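Vacuolar-sorting protein BRO1 (Saccharomyces cerevisiae, PDB 1ZB1) acts in multivesicular-body sorting as an adapter that recruits the deubiquitinase DOA4 to endosomes, its Bro1 domain possibly binding SNF7. Local coordinates at residues S28-L31 / K32-G36; Y261-G264 / L265-E268; G305-E308 / T309-K313. One frame throughout, in Å; residues are numbered along the deposited sequence.

Contact 1 (S28-L31 / K32-G36); sequences SSYL and KKSYG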
ATOM      1  N   SER A  28     -35.860 -10.335  -0.466  1.00 31.04           N
ATOM      2  CA  SER A  28     -37.259 -10.723  -0.559  1.00 32.79           C
ATOM      3  C   SER A  28     -37.826 -10.953   0.844  1.00 34.46           C
ATOM      4  O   SER A  28     -38.965 -10.580   1.127  1.00 34.25           O
ATOM      5  CB  SER A  28     -37.420 -11.975  -1.429  1.00 31.63           C
ATOM      6  OG  SER A  28     -36.672 -13.067  -0.926  1.00 32.70           O
ATOM      7  N   SER A  29     -37.030 -11.549   1.727  1.00 35.35           N
ATOM      8  CA  SER A  29     -37.486 -11.791   3.090  1.00 35.64           C
ATOM      9  C   SER A  29     -37.833 -10.468   3.748  1.00 36.04           C
ATOM     10  O   SER A  29     -38.910 -10.319   4.326  1.00 36.36           O
ATOM     11  CB  SER A  29     -36.411 -12.510   3.907  1.00 36.54           C
ATOM     12  OG  SER A  29     -36.264 -13.845   3.460  1.00 40.03           O
ATOM     13  N   TYR A  30     -36.921  -9.505   3.657  1.00 35.43           N
ATOM     14  CA  TYR A  30     -37.157  -8.188   4.235  1.00 34.23           C
ATOM     15  C   TYR A  30     -38.473  -7.621   3.711  1.00 35.70           C
ATOM     16  O   TYR A  30     -39.290  -7.112   4.479  1.00 35.18           O
ATOM     17  CB  TYR A  30     -36.019  -7.233   3.880  1.00 33.23           C
ATOM     18  CG  TYR A  30     -36.315  -5.790   4.224  1.00 33.68           C
ATOM     19  CD1 TYR A  30     -36.329  -5.352   5.551  1.00 32.38           C
ATOM     20  CD2 TYR A  30     -36.612  -4.869   3.225  1.00 33.16           C
ATOM     21  CE1 TYR A  30     -36.633  -4.028   5.868  1.00 33.29           C
ATOM     22  CE2 TYR A  30     -36.919  -3.548   3.530  1.00 34.36           C
ATOM     23  CZ  TYR A  30     -36.929  -3.132   4.850  1.00 34.30           C
ATOM     24  OH  TYR A  30     -37.235  -1.819   5.141  1.00 33.54           O
ATOM     25  N   LEU A  31     -38.664  -7.711   2.396  1.00 37.21           N
ATOM     26  CA  LEU A  31     -39.872  -7.210   1.753  1.00 39.38           C
ATOM     27  C   LEU A  31     -41.124  -7.952   2.226  1.00 40.31           C
ATOM     28  O   LEU A  31     -42.135  -7.325   2.538  1.00 40.73           O
ATOM     29  CB  LEU A  31     -39.737  -7.320   0.231  1.00 38.20           C
ATOM     30  CG  LEU A  31     -38.643  -6.458  -0.409  1.00 39.01           C
ATOM     31  CD1 LEU A  31     -38.501  -6.796  -1.887  1.00 37.99           C
ATOM     32  CD2 LEU A  31     -38.982  -4.988  -0.228  1.00 38.37           C
ATOM     33  N   LYS A  32     -41.054  -9.279   2.280  1.00 42.07           N
ATOM     34  CA  LYS A  32     -42.186 -10.093   2.729  1.00 45.38           C
ATOM     35  C   LYS A  32     -42.586  -9.750   4.163  1.00 47.13           C
ATOM     36  O   LYS A  32     -43.750  -9.877   4.537  1.00 48.19           O
ATOM     37  CB  LYS A  32     -41.846 -11.585   2.660  1.00 45.65           C
ATOM     38  CG  LYS A  32     -41.815 -12.175   1.264  1.00 47.83           C
ATOM     39  CD  LYS A  32     -41.388 -13.636   1.308  1.00 48.41           C
ATOM     40  CE  LYS A  32     -41.337 -14.245  -0.081  1.00 49.47           C
ATOM     41  NZ  LYS A  32     -40.847 -15.651  -0.062  1.00 50.19           N
ATOM     42  N   LYS A  33     -41.613  -9.325   4.962  1.00 48.86           N
ATOM     43  CA  LYS A  33     -41.864  -8.970   6.353  1.00 50.90           C
ATOM     44  C   LYS A  33     -42.359  -7.532   6.465  1.00 51.55           C
ATOM     45  O   LYS A  33     -43.163  -7.213   7.340  1.00 51.89           O
ATOM     46  CB  LYS A  33     -40.584  -9.132   7.180  1.00 51.90           C
ATOM     47  CG  LYS A  33     -39.985 -10.531   7.141  1.00 54.89           C
ATOM     48  CD  LYS A  33     -38.615 -10.559   7.808  1.00 56.32           C
ATOM     49  CE  LYS A  33     -37.950 -11.919   7.656  1.00 57.32           C
ATOM     50  NZ  LYS A  33     -36.553 -11.917   8.181  1.00 58.28           N
ATOM     51  N   SER A  34     -41.875  -6.667   5.578  1.00 52.01           N
ATOM     52  CA  SER A  34     -42.271  -5.263   5.587  1.00 52.97           C
ATOM     53  C   SER A  34     -43.692  -5.096   5.067  1.00 54.13           C
ATOM     54  O   SER A  34     -44.491  -4.371   5.659  1.00 54.77           O
ATOM     55  CB  SER A  34     -41.302  -4.432   4.748  1.00 53.55           C
ATOM     56  OG  SER A  34     -40.001  -4.437   5.318  1.00 53.46           O
ATOM     57  N   TYR A  35     -43.999  -5.760   3.958  1.00 54.29           N
ATOM     58  CA  TYR A  35     -45.337  -5.701   3.376  1.00 55.02           C
ATOM     59  C   TYR A  35     -45.909  -7.108   3.414  1.00 55.60           C
ATOM     60  O   TYR A  35     -45.193  -8.061   3.708  1.00 56.38           O
ATOM     61  CB  TYR A  35     -45.288  -5.214   1.927  1.00 54.89           C
ATOM     62  CG  TYR A  35     -44.417  -4.004   1.717  1.00 54.84           C
ATOM     63  CD1 TYR A  35     -43.063  -4.144   1.419  1.00 55.80           C
ATOM     64  CD2 TYR A  35     -44.937  -2.718   1.835  1.00 56.15           C
ATOM     65  CE1 TYR A  35     -42.246  -3.032   1.242  1.00 56.63           C
ATOM     66  CE2 TYR A  35     -44.128  -1.596   1.662  1.00 56.84           C
ATOM     67  CZ  TYR A  35     -42.784  -1.762   1.365  1.00 57.01           C
ATOM     68  OH  TYR A  35     -41.979  -0.661   1.187  1.00 57.31           O
ATOM     69  N   GLY A  36     -47.195  -7.244   3.119  1.00 55.99           N
ATOM     70  CA  GLY A  36     -47.798  -8.563   3.139  1.00 56.18           C
ATOM     71  C   GLY A  36     -47.243  -9.448   2.042  1.00 56.05           C
ATOM     72  O   GLY A  36     -46.530  -8.978   1.156  1.00 55.20           O
TER

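Contact 2 (Y261-G264 / L265-E268); sequences YYHG and LHLE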
ATOM      1  N   TYR A 261      25.548   8.225  -0.788  1.00 29.38           N
ATOM      2  CA  TYR A 261      26.431   7.892  -1.896  1.00 30.26           C
ATOM      3  C   TYR A 261      26.253   8.877  -3.050  1.00 31.96           C
ATOM      4  O   TYR A 261      27.215   9.501  -3.506  1.00 31.24           O
ATOM      5  CB  TYR A 261      26.146   6.467  -2.378  1.00 28.81           C
ATOM      6  CG  TYR A 261      26.778   6.097  -3.711  1.00 29.52           C
ATOM      7  CD1 TYR A 261      28.161   6.171  -3.903  1.00 28.98           C
ATOM      8  CD2 TYR A 261      25.994   5.657  -4.773  1.00 28.31           C
ATOM      9  CE1 TYR A 261      28.739   5.812  -5.118  1.00 27.89           C
ATOM     10  CE2 TYR A 261      26.559   5.296  -5.988  1.00 28.54           C
ATOM     11  CZ  TYR A 261      27.932   5.375  -6.155  1.00 29.88           C
ATOM     12  OH  TYR A 261      28.487   5.016  -7.358  1.00 28.52           O
ATOM     13  N   TYR A 262      25.018   9.028  -3.519  1.00 31.85           N
ATOM     14  CA  TYR A 262      24.768   9.932  -4.633  1.00 32.20           C
ATOM     15  C   TYR A 262      25.072  11.391  -4.311  1.00 32.84           C
ATOM     16  O   TYR A 262      25.532  12.128  -5.179  1.00 34.12           O
ATOM     17  CB  TYR A 262      23.340   9.751  -5.145  1.00 29.46           C
ATOM     18  CG  TYR A 262      23.234   8.562  -6.069  1.00 29.38           C
ATOM     19  CD1 TYR A 262      23.688   8.640  -7.385  1.00 28.09           C
ATOM     20  CD2 TYR A 262      22.746   7.338  -5.611  1.00 26.91           C
ATOM     21  CE1 TYR A 262      23.663   7.531  -8.221  1.00 28.29           C
ATOM     22  CE2 TYR A 262      22.719   6.224  -6.436  1.00 24.78           C
ATOM     23  CZ  TYR A 262      23.178   6.326  -7.738  1.00 27.57           C
ATOM     24  OH  TYR A 262      23.159   5.227  -8.557  1.00 28.36           O
ATOM     25  N   HIS A 263      24.840  11.810  -3.071  1.00 33.08           N
ATOM     26  CA  HIS A 263      25.142  13.185  -2.701  1.00 35.77           C
ATOM     27  C   HIS A 263      26.662  13.358  -2.746  1.00 36.28           C
ATOM     28  O   HIS A 263      27.173  14.447  -3.026  1.00 36.46           O
ATOM     29  CB  HIS A 263      24.614  13.502  -1.300  1.00 36.68           C
ATOM     30  CG  HIS A 263      24.897  14.902  -0.853  1.00 39.50           C
ATOM     31  ND1 HIS A 263      25.896  15.211   0.046  1.00 41.06           N
ATOM     32  CD2 HIS A 263      24.329  16.081  -1.201  1.00 40.46           C
ATOM     33  CE1 HIS A 263      25.930  16.518   0.231  1.00 41.45           C
ATOM     34  NE2 HIS A 263      24.990  17.070  -0.514  1.00 41.07           N
ATOM     35  N   GLY A 264      27.375  12.268  -2.475  1.00 35.58           N
ATOM     36  CA  GLY A 264      28.827  12.302  -2.502  1.00 34.54           C
ATOM     37  C   GLY A 264      29.321  12.451  -3.928  1.00 34.49           C
ATOM     38  O   GLY A 264      30.241  13.223  -4.190  1.00 33.34           O
ATOM     39  N   LEU A 265      28.713  11.710  -4.852  1.00 34.58           N
ATOM     40  CA  LEU A 265      29.097  11.790  -6.255  1.00 36.44           C
ATOM     41  C   LEU A 265      28.863  13.210  -6.768  1.00 38.31           C
ATOM     42  O   LEU A 265      29.534  13.670  -7.692  1.00 37.92           O
ATOM     43  CB  LEU A 265      28.292  10.796  -7.094  1.00 35.58           C
ATOM     44  CG  LEU A 265      28.568   9.310  -6.846  1.00 37.01           C
ATOM     45  CD1 LEU A 265      27.741   8.474  -7.804  1.00 35.73           C
ATOM     46  CD2 LEU A 265      30.052   9.017  -7.038  1.00 35.44           C
ATOM     47  N   HIS A 266      27.908  13.900  -6.154  1.00 40.17           N
ATOM     48  CA  HIS A 266      27.597  15.273  -6.527  1.00 41.05           C
ATOM     49  C   HIS A 266      28.681  16.200  -5.986  1.00 42.60           C
ATOM     50  O   HIS A 266      29.157  17.093  -6.689  1.00 42.09           O
ATOM     51  CB  HIS A 266      26.227  15.672  -5.969  1.00 41.05           C
ATOM     52  CG  HIS A 266      26.015  17.151  -5.889  1.00 39.42           C
ATOM     53  ND1 HIS A 266      26.042  17.841  -4.696  1.00 40.22           N
ATOM     54  CD2 HIS A 266      25.816  18.078  -6.856  1.00 39.29           C
ATOM     55  CE1 HIS A 266      25.871  19.129  -4.931  1.00 40.17           C
ATOM     56  NE2 HIS A 266      25.734  19.300  -6.235  1.00 38.83           N
ATOM     57  N   LEU A 267      29.068  15.984  -4.733  1.00 42.97           N
ATOM     58  CA  LEU A 267      30.101  16.795  -4.101  1.00 44.28           C
ATOM     59  C   LEU A 267      31.410  16.709  -4.883  1.00 45.33           C
ATOM     60  O   LEU A 267      32.133  17.696  -5.005  1.00 44.80           O
ATOM     61  CB  LEU A 267      30.321  16.341  -2.656  1.00 44.99           C
ATOM     62  CG  LEU A 267      29.127  16.539  -1.720  1.00 44.26           C
ATOM     63  CD1 LEU A 267      29.468  16.017  -0.335  1.00 44.87           C
ATOM     64  CD2 LEU A 267      28.768  18.012  -1.659  1.00 45.24           C
ATOM     65  N   GLU A 268      31.708  15.526  -5.409  1.00 46.41           N
ATOM     66  CA  GLU A 268      32.921  15.324  -6.195  1.00 48.24           C
ATOM     67  C   GLU A 268      32.785  16.083  -7.506  1.00 49.06           C
ATOM     68  O   GLU A 268      33.768  16.561  -8.070  1.00 48.99           O
ATOM     69  CB  GLU A 268      33.131  13.839  -6.497  1.00 48.42           C
ATOM     70  CG  GLU A 268      34.143  13.592  -7.607  1.00 50.23           C
ATOM     71  CD  GLU A 268      34.299  12.129  -7.951  1.00 51.25           C
ATOM     72  OE1 GLU A 268      33.271  11.428  -8.058  1.00 51.53           O
ATOM     73  OE2 GLU A 268      35.450  11.682  -8.129  1.00 51.99           O
TER

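Contact 3 (G305-E308 / T309-K313); sequences GFKE and TLEKK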
ATOM      1  N   GLY A 305      28.382  -6.219  -4.091  1.00 40.49           N
ATOM      2  CA  GLY A 305      28.822  -5.424  -5.223  1.00 40.42           C
ATOM      3  C   GLY A 305      28.778  -3.934  -4.932  1.00 40.48           C
ATOM      4  O   GLY A 305      29.624  -3.174  -5.405  1.00 39.76           O
ATOM      5  N   PHE A 306      27.789  -3.509  -4.152  1.00 38.53           N
ATOM      6  CA  PHE A 306      27.655  -2.101  -3.810  1.00 37.26           C
ATOM      7  C   PHE A 306      28.730  -1.701  -2.804  1.00 37.68           C
ATOM      8  O   PHE A 306      29.242  -0.584  -2.845  1.00 37.43           O
ATOM      9  CB  PHE A 306      26.254  -1.822  -3.244  1.00 35.51           C
ATOM     10  CG  PHE A 306      26.005  -0.375  -2.919  1.00 33.55           C
ATOM     11  CD1 PHE A 306      26.221   0.617  -3.877  1.00 33.34           C
ATOM     12  CD2 PHE A 306      25.556   0.000  -1.657  1.00 31.77           C
ATOM     13  CE1 PHE A 306      25.996   1.963  -3.581  1.00 32.77           C
ATOM     14  CE2 PHE A 306      25.327   1.340  -1.347  1.00 33.02           C
ATOM     15  CZ  PHE A 306      25.549   2.326  -2.311  1.00 33.48           C
ATOM     16  N   LYS A 307      29.080  -2.616  -1.905  1.00 38.73           N
ATOM     17  CA  LYS A 307      30.113  -2.340  -0.912  1.00 40.16           C
ATOM     18  C   LYS A 307      31.419  -2.061  -1.647  1.00 39.82           C
ATOM     19  O   LYS A 307      32.177  -1.171  -1.264  1.00 38.60           O
ATOM     20  CB  LYS A 307      30.293  -3.538   0.028  1.00 41.52           C
ATOM     21  CG  LYS A 307      31.366  -3.354   1.097  1.00 43.47           C
ATOM     22  CD  LYS A 307      31.364  -4.535   2.067  1.00 47.24           C
ATOM     23  CE  LYS A 307      32.413  -4.392   3.167  1.00 48.97           C
ATOM     24  NZ  LYS A 307      33.803  -4.579   2.659  1.00 51.33           N
ATOM     25  N   GLU A 308      31.668  -2.823  -2.709  1.00 40.59           N
ATOM     26  CA  GLU A 308      32.876  -2.657  -3.508  1.00 42.36           C
ATOM     27  C   GLU A 308      32.859  -1.328  -4.251  1.00 42.09           C
ATOM     28  O   GLU A 308      33.879  -0.645  -4.344  1.00 40.64           O
ATOM     29  CB  GLU A 308      33.013  -3.799  -4.517  1.00 44.95           C
ATOM     30  CG  GLU A 308      33.390  -5.129  -3.898  1.00 50.01           C
ATOM     31  CD  GLU A 308      33.695  -6.186  -4.941  1.00 53.05           C
ATOM     32  OE1 GLU A 308      34.567  -5.934  -5.804  1.00 54.44           O
ATOM     33  OE2 GLU A 308      33.066  -7.267  -4.898  1.00 54.67           O
ATOM     34  N   THR A 309      31.697  -0.970  -4.784  1.00 42.16           N
ATOM     35  CA  THR A 309      31.551   0.281  -5.514  1.00 42.29           C
ATOM     36  C   THR A 309      31.899   1.468  -4.618  1.00 42.77           C
ATOM     37  O   THR A 309      32.574   2.401  -5.056  1.00 44.24           O
ATOM     38  CB  THR A 309      30.113   0.445  -6.046  1.00 42.14           C
ATOM     39  OG1 THR A 309      29.840  -0.591  -6.997  1.00 41.96           O
ATOM     40  CG2 THR A 309      29.940   1.800  -6.717  1.00 42.34           C
ATOM     41  N   LEU A 310      31.451   1.427  -3.365  1.00 41.08           N
ATOM     42  CA  LEU A 310      31.732   2.504  -2.422  1.00 41.01           C
ATOM     43  C   LEU A 310      33.209   2.586  -2.076  1.00 41.34           C
ATOM     44  O   LEU A 310      33.812   3.653  -2.156  1.00 41.03           O
ATOM     45  CB  LEU A 310      30.939   2.322  -1.125  1.00 40.89           C
ATOM     46  CG  LEU A 310      29.433   2.579  -1.151  1.00 41.99           C
ATOM     47  CD1 LEU A 310      28.870   2.421   0.254  1.00 40.79           C
ATOM     48  CD2 LEU A 310      29.161   3.980  -1.668  1.00 42.45           C
ATOM     49  N   GLU A 311      33.785   1.458  -1.674  1.00 41.86           N
ATOM     50  CA  GLU A 311      35.194   1.423  -1.308  1.00 42.62           C
ATOM     51  C   GLU A 311      36.058   1.887  -2.470  1.00 42.16           C
ATOM     52  O   GLU A 311      36.989   2.670  -2.290  1.00 42.00           O
ATOM     53  CB  GLU A 311      35.597   0.009  -0.877  1.00 43.31           C
ATOM     54  CG  GLU A 311      35.023  -0.394   0.474  1.00 45.24           C
ATOM     55  CD  GLU A 311      35.451  -1.784   0.918  1.00 45.76           C
ATOM     56  OE1 GLU A 311      35.132  -2.156   2.067  1.00 46.98           O
ATOM     57  OE2 GLU A 311      36.099  -2.498   0.121  1.00 43.23           O
ATOM     58  N   LYS A 312      35.735   1.403  -3.662  1.00 42.55           N
ATOM     59  CA  LYS A 312      36.467   1.761  -4.864  1.00 44.93           C
ATOM     60  C   LYS A 312      36.494   3.282  -5.025  1.00 45.49           C
ATOM     61  O   LYS A 312      37.556   3.881  -5.208  1.00 46.23           O
ATOM     62  CB  LYS A 312      35.798   1.104  -6.071  1.00 46.20           C
ATOM     63  CG  LYS A 312      36.717   0.875  -7.258  1.00 49.10           C
ATOM     64  CD  LYS A 312      36.183  -0.256  -8.129  1.00 50.69           C
ATOM     65  CE  LYS A 312      36.042  -1.545  -7.319  1.00 51.40           C
ATOM     66  NZ  LYS A 312      35.545  -2.698  -8.125  1.00 51.48           N
ATOM     67  N   LYS A 313      35.324   3.905  -4.938  1.00 45.32           N
ATOM     68  CA  LYS A 313      35.216   5.353  -5.072  1.00 45.48           C
ATOM     69  C   LYS A 313      35.898   6.039  -3.895  1.00 45.05           C
ATOM     70  O   LYS A 313      36.576   7.053  -4.056  1.00 44.14           O
ATOM     71  CB  LYS A 313      33.746   5.771  -5.120  1.00 46.34           C
ATOM     72  CG  LYS A 313      33.517   7.120  -5.770  1.00 48.30           C
ATOM     73  CD  LYS A 313      33.895   7.060  -7.245  1.00 50.12           C
ATOM     74  CE  LYS A 313      33.767   8.413  -7.904  1.00 50.35           C
ATOM     75  NZ  LYS A 313      34.637   9.395  -7.217  1.00 51.88           N
TER

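Contact 1 (S28-L31 / K32-G36)
One face of the Tyr-30 ring carries the hydroxyl of Ser-34, whose OG stands 3.3 Å above the ring plane, offset toward the rim and 3.4 Å from Tyr-30 CZ. The ring of Tyr-35 stacks on Phe-43 and is met at its edge by the carbonyl oxygen of Leu-31, 3.5 Å from Tyr-35 CD1; farther out Leu-31 CD2 touches Tyr-35 CE1 at 4.1 Å, the two side chains running at a slant to each other. Tyr-30 reaches along the helix toward Ser-34 because its CG is anti to the backbone N (chi1 169°). The same serine hydroxyl donates to Tyr-30 O, at 2.9 Å from OG, from above the carbonyl plane and well off it, while Ser-34 N gives the regular helical bond of 2.8 Å to Tyr-30 O. Ser-34 thus grips this oxygen twice, Lys-33 N adds a weak third bond, and the hydroxyl is held against the ring. Lys-32 and Lys-33 lie extended, their CB and CG running beside the carbonyl oxygens of Ser-28 and Ser-29 respectively, and Lys-33 CE comes alongside Ser-29 CB. The serine hydroxyls turn back up the chain instead, Ser-28 OG to Lys-24 O and Lys-25 O, Ser-29 OG to Lys-25 O. Tyr-35 N donates almost straight to Leu-31 O (2.8 Å, N-H...O 174°). Tyr-35 is the first residue to leave helical geometry, while the buried Leu-31 packs on Tyr-44. The arrangement is that of a helix C-terminus, here the last two turns of helix 23-34 of the Bro1 domain, with a serine hydroxyl bonded back to the carbonyl four residues earlier.

Contact 2 (Y261-G264 / L265-E268)
Near the C-terminal end of helix 242-269, one of the long helices of the Bro1 domain, residues 261-268 form two turns in which leucines pack on aromatic rings four residues earlier. Leu-265 CD1 sits over one face of the Tyr-261 ring, 4.0 Å from its centroid, in a CH-pi contact whose closest approach is CD1 to Tyr-261 CZ at 3.5 Å. The phenol swings forward under the leucine because Tyr-261 CG is anti to the backbone N (chi1 167°). The same methyl touches Tyr-262 CD1 at 4.1 Å, those two side chains lying side by side and pointing the same way. Two residues farther along, Leu-267 approaches the His-263 ring obliquely at its CE1 corner, CD1 and CD2 lying 3.6 and 3.7 Å from His-263 CE1, both on one side of the ring plane. The His-263 and His-266 rings meet obliquely, and His-266 turns its edge to His-263 O. Leu-265 N and Leu-267 N donate to Tyr-261 O and His-263 O in the regular helical pattern. Helices 208-230 and 275-290 flank the turn, and Phe-279 meets His-263 edge-to-face. The side-chain contact is apolar, resting on leucine methyls against one tyrosine face and an obliquely met imidazole; it also buries His-266 ND1, which has no partner in the model.

Contact 3 (G305-E308 / T309-K313)
Lys-307 NZ and Glu-311 OE1 form a salt bridge of 2.8 Å one helical turn apart, the ammonium meeting the carboxylate from above its plane rather than within it. Lys-307 bends at its last torsion (chi4 -72°), which turns NZ across toward the extended glutamate. On another side of the helix, Leu-310 CG lies over one face of the Phe-306 ring, 4.2 Å from the centroid and 17° off the normal, a CH-pi contact to which Leu-310 CD2 adds a touch on Phe-306 CZ at 4.0 Å. Glu-308 OE1 and Lys-312 NZ, opposite in charge, stay 4.1 Å apart, too far for an ion pair in contact. In the backbone behind these groups, Gly-305 O accepts from both Thr-309 N (3.1 Å) and Thr-309 OG1 (3.0 Å), the two donors arriving from opposite faces of the carbonyl plane. Asp-302 OD1 takes the hydrogen bond of Gly-305 N, near the start of helix 303-322. The apolar side of this turn rests on its neighbours: Phe-306 packs on Ser-257 and Leu-258 of helix 242-269, and both Phe-306 and Leu-310 reach helix 275-290, through Leu-287 and through Leu-280 and Ser-283 respectively.

All three contacts are local to single helices of the elongated Bro1 domain. Contact 1 lies on the opposite side of the chain's centre from the other two, its centre about 73 Å from that of contact 2 and about 74 Å from that of contact 3; the nearest atoms are about 61 Å and 62 Å away, so contact 1 touches neither. Contacts 2 and 3 are neighbours, centres about 14 Å apart, and join helices 242-269 and 303-322. Glu-268 OE1 and Lys-313 NZ close a 2.6 Å salt bridge, Tyr-261 CD1 packs on Leu-310 CD2 at 3.3 Å, and the Tyr-261 and Phe-306 rings meet edge-to-face. The Tyr-261/Leu-265 and Phe-306/Leu-310 pairs thus meet through Tyr-261.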